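Local coordinates for protein GTP cyclohydrolase 1 type 2 homolog (Staphylococcus aureus subsp. aureus, PDB 3LNL) that is of unknown function but belongs to the NIF3 family, binds a dinuclear zinc centre and assembles into a hollow toroidal hexamer capped by PII-like domain lids, at residues K118-K123 with E255-D260; R282-G287 with Y295-Q300; L31-E36 with R89-H94. The protein carries 2 engineered substitutions. All blocks are in the same frame, centred on the assembly; numbering follows the deposited sequence.

Contact 1: residues K118-K123 with E255-D260. Engineered in segment 118-123: Val119 (natural residue Ala).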
# COMPACT_ATOMS: atom_id res chain seq x y z
N LYS B 118 6.63 40.41 -2.87
CA LYS B 118 6.42 41.84 -2.63
C LYS B 118 7.42 42.39 -1.64
O LYS B 118 8.03 43.40 -1.90
CB LYS B 118 4.97 42.10 -2.18
CG LYS B 118 3.93 42.03 -3.31
CD LYS B 118 4.11 43.19 -4.30
CE LYS B 118 2.95 43.32 -5.29
NZ LYS B 118 3.40 44.14 -6.48
N VAL B 119 7.66 41.67 -0.53
CA VAL B 119 8.64 42.14 0.45
C VAL B 119 10.08 42.15 -0.11
O VAL B 119 10.91 42.96 0.26
CB VAL B 119 8.58 41.32 1.74
CG1 VAL B 119 9.63 41.84 2.74
CG2 VAL B 119 7.27 41.40 2.30
N MET B 120 10.34 41.26 -1.05
CA MET B 120 11.61 41.26 -1.77
C MET B 120 11.75 42.30 -2.86
O MET B 120 12.84 42.42 -3.42
CB MET B 120 11.85 39.88 -2.36
CG MET B 120 12.03 38.81 -1.32
SD MET B 120 12.16 37.22 -2.12
CE MET B 120 11.82 36.08 -0.77
N GLY B 121 10.69 43.04 -3.13
CA GLY B 121 10.71 44.09 -4.15
C GLY B 121 10.64 43.60 -5.57
O GLY B 121 11.08 44.30 -6.46
N LEU B 122 10.10 42.40 -5.78
CA LEU B 122 10.12 41.78 -7.10
C LEU B 122 8.95 42.27 -7.93
O LEU B 122 7.99 42.82 -7.39
CB LEU B 122 10.09 40.27 -7.02
CG LEU B 122 11.16 39.67 -6.11
CD1 LEU B 122 11.05 38.14 -6.06
CD2 LEU B 122 12.58 40.14 -6.50
N LYS B 123 9.08 42.07 -9.24
CA LYS B 123 8.10 42.50 -10.24
C LYS B 123 7.57 41.27 -10.97
O LYS B 123 8.11 40.17 -10.82
CB LYS B 123 8.76 43.40 -11.30
CG LYS B 123 9.38 44.69 -10.78
CD LYS B 123 8.36 45.64 -10.20
CE LYS B 123 8.96 46.96 -9.79
NZ LYS B 123 7.89 47.82 -9.29
N GLU B 255 24.75 36.11 -5.08
CA GLU B 255 25.12 36.54 -3.75
C GLU B 255 24.54 37.90 -3.41
O GLU B 255 24.11 38.12 -2.29
CB GLU B 255 26.63 36.56 -3.56
CG GLU B 255 27.32 37.65 -4.24
CD GLU B 255 28.84 37.57 -4.03
OE1 GLU B 255 29.55 38.25 -4.81
OE2 GLU B 255 29.28 36.83 -3.10
N ASP B 256 24.43 38.77 -4.40
CA ASP B 256 23.85 40.09 -4.17
C ASP B 256 22.35 39.99 -3.91
O ASP B 256 21.83 40.70 -3.06
CB ASP B 256 24.12 41.02 -5.35
CG ASP B 256 25.58 41.50 -5.40
OD1 ASP B 256 26.38 41.20 -4.49
OD2 ASP B 256 25.90 42.18 -6.35
N PHE B 257 21.68 39.11 -4.65
CA PHE B 257 20.27 38.84 -4.42
C PHE B 257 20.04 38.25 -3.03
O PHE B 257 19.17 38.73 -2.30
CB PHE B 257 19.68 37.93 -5.50
CG PHE B 257 18.21 37.72 -5.34
CD1 PHE B 257 17.35 38.81 -5.27
CD2 PHE B 257 17.69 36.44 -5.21
CE1 PHE B 257 15.99 38.63 -5.07
CE2 PHE B 257 16.33 36.26 -5.06
CZ PHE B 257 15.49 37.37 -5.00
N ALA B 258 20.83 37.25 -2.67
CA ALA B 258 20.76 36.69 -1.32
C ALA B 258 20.92 37.77 -0.22
O ALA B 258 20.14 37.79 0.75
CB ALA B 258 21.79 35.55 -1.12
N ALA B 259 21.88 38.66 -0.38
CA ALA B 259 22.12 39.73 0.62
C ALA B 259 20.98 40.69 0.69
O ALA B 259 20.60 41.17 1.77
CB ALA B 259 23.41 40.48 0.30
N ASP B 260 20.46 41.03 -0.48
CA ASP B 260 19.33 41.97 -0.56
C ASP B 260 18.10 41.45 0.17
O ASP B 260 17.43 42.18 0.91
CB ASP B 260 18.98 42.24 -2.03
CG ASP B 260 18.06 43.36 -2.18
OD1 ASP B 260 18.46 44.49 -1.84
OD2 ASP B 260 16.93 43.15 -2.63
O HOH W 1 15.37 41.97 -4.48

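Contact 2: residues R282-G287 with Y295-Q300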
# COMPACT_ATOMS: atom_id res chain seq x y z
N ARG B 282 15.05 35.69 -12.96
CA ARG B 282 13.79 35.09 -12.59
C ARG B 282 13.95 34.22 -11.34
O ARG B 282 14.84 33.39 -11.24
CB ARG B 282 13.22 34.27 -13.76
CG ARG B 282 13.18 35.05 -15.04
CD ARG B 282 12.63 34.25 -16.21
NE ARG B 282 11.23 33.94 -15.94
CZ ARG B 282 10.51 33.07 -16.61
NH1 ARG B 282 11.05 32.38 -17.62
NH2 ARG B 282 9.23 32.88 -16.28
N ILE B 283 13.01 34.39 -10.41
CA ILE B 283 13.05 33.85 -9.08
C ILE B 283 11.77 33.04 -8.82
O ILE B 283 10.68 33.53 -9.01
CB ILE B 283 13.15 35.03 -8.11
CG1 ILE B 283 14.48 35.82 -8.42
CG2 ILE B 283 13.18 34.54 -6.64
CD1 ILE B 283 14.30 37.23 -8.39
N ALA B 284 11.91 31.78 -8.42
CA ALA B 284 10.76 31.01 -7.95
C ALA B 284 10.82 31.02 -6.42
O ALA B 284 11.90 30.84 -5.85
CB ALA B 284 10.83 29.59 -8.49
N ILE B 285 9.67 31.18 -5.78
CA ILE B 285 9.58 31.26 -4.31
C ILE B 285 8.50 30.34 -3.78
O ILE B 285 7.35 30.43 -4.20
CB ILE B 285 9.23 32.66 -3.83
CG1 ILE B 285 10.27 33.70 -4.26
CG2 ILE B 285 9.13 32.69 -2.28
CD1 ILE B 285 9.70 35.14 -4.28
N ILE B 286 8.89 29.43 -2.89
CA ILE B 286 7.95 28.67 -2.08
C ILE B 286 8.36 28.83 -0.62
O ILE B 286 9.33 28.25 -0.13
CB ILE B 286 7.81 27.19 -2.46
CG1 ILE B 286 7.33 27.06 -3.90
CG2 ILE B 286 6.79 26.49 -1.49
CD1 ILE B 286 7.26 25.66 -4.42
N GLY B 287 7.63 29.67 0.09
CA GLY B 287 7.98 29.90 1.49
C GLY B 287 7.68 28.69 2.30
O GLY B 287 6.77 27.96 1.98
N TYR B 295 13.62 21.49 -9.05
CA TYR B 295 13.92 21.04 -10.42
C TYR B 295 12.82 21.52 -11.39
O TYR B 295 13.11 21.98 -12.50
CB TYR B 295 14.16 19.52 -10.46
CG TYR B 295 15.36 19.16 -9.66
CD1 TYR B 295 15.24 18.74 -8.34
CD2 TYR B 295 16.66 19.29 -10.20
CE1 TYR B 295 16.38 18.45 -7.56
CE2 TYR B 295 17.79 19.01 -9.43
CZ TYR B 295 17.64 18.61 -8.10
OH TYR B 295 18.74 18.35 -7.33
N GLN B 296 11.56 21.44 -10.95
CA GLN B 296 10.41 21.91 -11.73
C GLN B 296 10.44 23.44 -11.90
O GLN B 296 10.22 23.95 -12.99
CB GLN B 296 9.16 21.43 -11.05
CG GLN B 296 7.87 21.62 -11.77
CD GLN B 296 6.79 20.73 -11.15
OE1 GLN B 296 6.72 19.56 -11.48
NE2 GLN B 296 5.99 21.27 -10.21
N ALA B 297 10.84 24.14 -10.84
CA ALA B 297 11.04 25.59 -10.91
C ALA B 297 12.04 25.95 -11.99
O ALA B 297 11.79 26.88 -12.81
CB ALA B 297 11.46 26.16 -9.58
N VAL B 298 13.16 25.23 -12.04
CA VAL B 298 14.13 25.50 -13.11
C VAL B 298 13.52 25.20 -14.48
O VAL B 298 13.68 25.99 -15.40
CB VAL B 298 15.47 24.81 -12.84
CG1 VAL B 298 16.38 24.89 -14.12
CG2 VAL B 298 16.10 25.45 -11.63
N GLN B 299 12.79 24.09 -14.61
CA GLN B 299 12.10 23.79 -15.88
C GLN B 299 11.10 24.94 -16.21
O GLN B 299 10.88 25.23 -17.36
CB GLN B 299 11.26 22.49 -15.82
CG GLN B 299 11.92 21.13 -15.54
CD GLN B 299 10.96 20.11 -14.76
OE1 GLN B 299 9.72 20.13 -14.91
NE2 GLN B 299 11.57 19.24 -13.90
N GLN B 300 10.49 25.55 -15.20
CA GLN B 300 9.51 26.63 -15.41
C GLN B 300 10.22 27.98 -15.74
O GLN B 300 9.57 28.97 -16.00
CB GLN B 300 8.60 26.74 -14.17
CG GLN B 300 7.56 25.55 -13.93
CD GLN B 300 7.10 25.32 -12.44
OE1 GLN B 300 7.77 25.74 -11.45
NE2 GLN B 300 5.96 24.67 -12.29

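Contact 3: residues L31-E36 with R89-H94. Engineered in segment 31-36: Glu36 (natural residue Gly).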
# COMPACT_ATOMS: atom_id res chain seq x y z
N LEU B 31 -11.60 26.49 11.33
CA LEU B 31 -11.77 26.73 12.80
C LEU B 31 -11.26 25.48 13.51
O LEU B 31 -11.89 24.46 13.44
CB LEU B 31 -13.24 26.99 13.15
CG LEU B 31 -13.52 27.28 14.62
CD1 LEU B 31 -12.77 28.52 15.06
CD2 LEU B 31 -15.04 27.39 14.90
N LEU B 32 -10.11 25.56 14.16
CA LEU B 32 -9.53 24.39 14.82
C LEU B 32 -9.99 24.32 16.27
O LEU B 32 -10.15 23.23 16.83
CB LEU B 32 -8.00 24.44 14.81
CG LEU B 32 -7.36 24.39 13.38
CD1 LEU B 32 -5.83 24.07 13.42
CD2 LEU B 32 -8.14 23.39 12.47
N ILE B 33 -10.13 25.47 16.91
CA ILE B 33 -10.46 25.53 18.30
C ILE B 33 -11.39 26.71 18.45
O ILE B 33 -10.98 27.84 18.20
CB ILE B 33 -9.25 25.74 19.24
CG1 ILE B 33 -8.25 24.61 19.15
CG2 ILE B 33 -9.76 25.85 20.73
CD1 ILE B 33 -6.85 24.90 19.66
N GLY B 34 -12.62 26.46 18.90
CA GLY B 34 -13.53 27.53 19.21
C GLY B 34 -15.01 27.22 19.03
O GLY B 34 -15.43 26.07 19.02
N ASP B 35 -15.79 28.28 18.86
CA ASP B 35 -17.24 28.22 18.84
C ASP B 35 -17.74 29.17 17.74
O ASP B 35 -17.54 30.39 17.82
CB ASP B 35 -17.75 28.69 20.19
CG ASP B 35 -19.23 28.56 20.33
OD1 ASP B 35 -19.94 28.41 19.32
OD2 ASP B 35 -19.67 28.48 21.49
N GLU B 36 -18.38 28.61 16.72
CA GLU B 36 -18.91 29.37 15.56
C GLU B 36 -19.88 30.48 15.97
O GLU B 36 -20.02 31.51 15.28
CB GLU B 36 -19.66 28.40 14.63
CG GLU B 36 -18.76 27.27 14.05
CD GLU B 36 -18.19 27.56 12.69
OE1 GLU B 36 -18.44 28.62 12.10
OE2 GLU B 36 -17.47 26.68 12.17
N ARG B 89 -5.37 24.26 25.93
CA ARG B 89 -6.15 24.48 27.15
C ARG B 89 -6.31 25.98 27.48
O ARG B 89 -7.37 26.41 27.89
CB ARG B 89 -5.55 23.74 28.36
CG ARG B 89 -5.54 22.19 28.21
CD ARG B 89 -4.64 21.49 29.21
NE ARG B 89 -5.03 21.84 30.57
CZ ARG B 89 -6.04 21.31 31.25
NH1 ARG B 89 -6.77 20.27 30.78
NH2 ARG B 89 -6.28 21.76 32.45
N LYS B 90 -5.26 26.75 27.29
CA LYS B 90 -5.35 28.17 27.57
C LYS B 90 -6.34 28.86 26.62
O LYS B 90 -7.11 29.70 27.07
CB LYS B 90 -3.97 28.83 27.55
CG LYS B 90 -4.00 30.32 28.05
CD LYS B 90 -2.80 30.67 28.90
CE LYS B 90 -2.94 31.96 29.69
NZ LYS B 90 -1.55 32.29 30.15
N LEU B 91 -6.35 28.48 25.34
CA LEU B 91 -7.30 29.02 24.34
C LEU B 91 -8.72 28.76 24.83
O LEU B 91 -9.56 29.66 24.90
CB LEU B 91 -7.09 28.37 22.94
CG LEU B 91 -5.81 28.81 22.23
CD1 LEU B 91 -5.34 27.85 21.07
CD2 LEU B 91 -5.98 30.27 21.74
N ILE B 92 -8.95 27.51 25.21
CA ILE B 92 -10.27 27.09 25.60
C ILE B 92 -10.70 27.76 26.89
O ILE B 92 -11.82 28.24 27.04
CB ILE B 92 -10.36 25.54 25.68
CG1 ILE B 92 -10.21 24.97 24.27
CG2 ILE B 92 -11.71 25.12 26.29
CD1 ILE B 92 -9.96 23.40 24.19
N GLN B 93 -9.80 27.82 27.83
CA GLN B 93 -10.17 28.34 29.10
C GLN B 93 -10.46 29.85 29.04
O GLN B 93 -11.26 30.33 29.84
CB GLN B 93 -9.08 28.02 30.12
CG GLN B 93 -9.20 26.57 30.52
CD GLN B 93 -8.34 26.17 31.66
OE1 GLN B 93 -7.18 26.56 31.70
NE2 GLN B 93 -8.88 25.31 32.55
N HIS B 94 -9.83 30.55 28.09
CA HIS B 94 -10.09 31.97 27.88
C HIS B 94 -11.05 32.27 26.75
O HIS B 94 -11.15 33.42 26.33
CB HIS B 94 -8.76 32.69 27.65
CG HIS B 94 -7.92 32.76 28.88
ND1 HIS B 94 -7.94 33.86 29.73
CD2 HIS B 94 -7.10 31.85 29.47
CE1 HIS B 94 -7.14 33.63 30.75
NE2 HIS B 94 -6.63 32.41 30.63

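Contact 1: residues K118-K123 with E255-D260
A Schellman motif closing helix 112-119 meets helix 254-264 here, where the chain passes from one helix toward strand 125-142 and both pieces pack on the sheet that carries strands 240-253 and 279-285. Gly121 makes the turn with a positive phi of 77°, and its N bonds back to Lys118 O at 3.0 Å. The turn sends two apolar side chains, Met120 and Leu122, to the ring of Phe257. Leu122 CD2 lies 4.0 Å from Phe257 CE1, the two side chains crossing at about a right angle, while Met120 SD stands 4.4 Å from Phe257 CZ; both approach the ring obliquely. Phe257 gets there because its CG is anti to the backbone N (chi1 -176°), which swings the ring out from the helix toward the turn. Val248, Ile283 and Ile326 of the sheet also touch this ring, so helix and turn share one buried apolar layer. No direct hydrogen bond joins the segments; a water does so instead. It lies at the edge of the Phe257 ring, in its plane, and donates to two oxygens, one from each segment. Lys264, one turn further along the same helix, reaches both oxygens as well, through a salt bridge to Asp260 and a hydrogen bond to the carbonyl of Met120. The Met120 side chain is about 10 Å from that of zinc ligand Glu333 and about 13 Å from a zinc ion, outside the metal's first shell. The water oxygen sits 2.8 Å from Met120 O and 2.7 Å from Asp260 OD2.

Contact 2: residues R282-G287 with Y295-Q300
Strand 279-285 and helix 294-299 pack together as the first two elements of a beta-alpha-beta unit completed by strand 304-307, and their backbones come closest where Ala284 CA and Ala297 CA are 6.2 Å apart. The strand is extended through Ile285; the helix is held in its last turn by Gln299 N to Tyr295 O at 3.0 Å and Gln300 N to Gln296 O at 2.7 Å. So near an approach is possible because the residue at the closest approach is alanine on both sides. Ala284 and Ala297 point their methyl groups at each other, CB to CB 3.7 Å. Phe305 of strand 304-307 packs on Ala297, and Ala302 on Ala284, so the pair is covered by the next part of the same unit. Ile283 and Ile285 alternate with Ala284 and send their side chains to the other face of the sheet. Toward the end of the helix Arg282 also points its side chain at the other segment; its chain bends at CG-CD (chi3 65°) and brings the guanidinium obliquely toward the carbonyl oxygen of Gln300. This is a loose polar approach and not a hydrogen bond. Gln300 turns its amide elsewhere, NE2 bonding to Asn129, as does NE2 of Gln296. Across the segments the guanidinium comes no nearer than Arg282 NH2 to Gln300 O, 3.9 Å.

Contact 3: residues L31-E36 with R89-H94
Ile33 fits both its branches against helix 83-93, crossing Leu91 and Ile92 each at about a right angle. Its side chain points at the helix, and the two arms divide the work: CD1 ends 3.6 Å from Leu91 CD1, while CG2 lies 3.7 Å from Ile92 CG1. A chi1 of -62° directs the two branches, CG1 beside the backbone N and CG2 anti to it, at neighbouring residues of the helix. Leu91 points back at Ile33 and meets it methyl to methyl. Ile92 leaves the helix at a slant and offers the flank of its chain, CG1, instead of its terminal carbon. The whole contact is apolar, with no hydrogen bond between the segments, and all three residues are buried. Two residues, Leu32 and Ile33, stand opposite the single Leu98 of strand 97-100, making a classic beta bulge at the place where the chain turns a corner. From the bulge onward, Ile33 and Gly34 pair in parallel with a strand of a neighbouring subunit, continuing the sheet across the interface, and Ile92 packs on Ile92 of that same subunit. Within the chain, Ile72 lies on Ile33, and Leu91 is also covered by Val54 and Leu98. The contact thus joins the bulge that follows strand 30-32, outermost of the five-stranded sheet within this chain, to helix 83-93, with helix 51-60 alongside and the next subunit beyond.

Contact 3 comes first along the chain, then contact 1, then contact 2. Contacts 1 and 2, their centres about 15 Å apart, meet at strand 279-285, which belongs to contact 2 and is packed on by contact 1, and form one continuous apolar layer: Phe257 CZ packs on Ile283 CD1 at 3.6 Å, and Leu122 and Met120 reach Ile285. Thus the two faces of this strand serve different partners, contact 1 on one and helix 294-299 on the other. Contact 3 stands apart in the sheet of strand 30-32, its centre about 39 Å and 38 Å from the centres of contacts 1 and 2, where it takes part in a subunit interface of the toroidal hexamer.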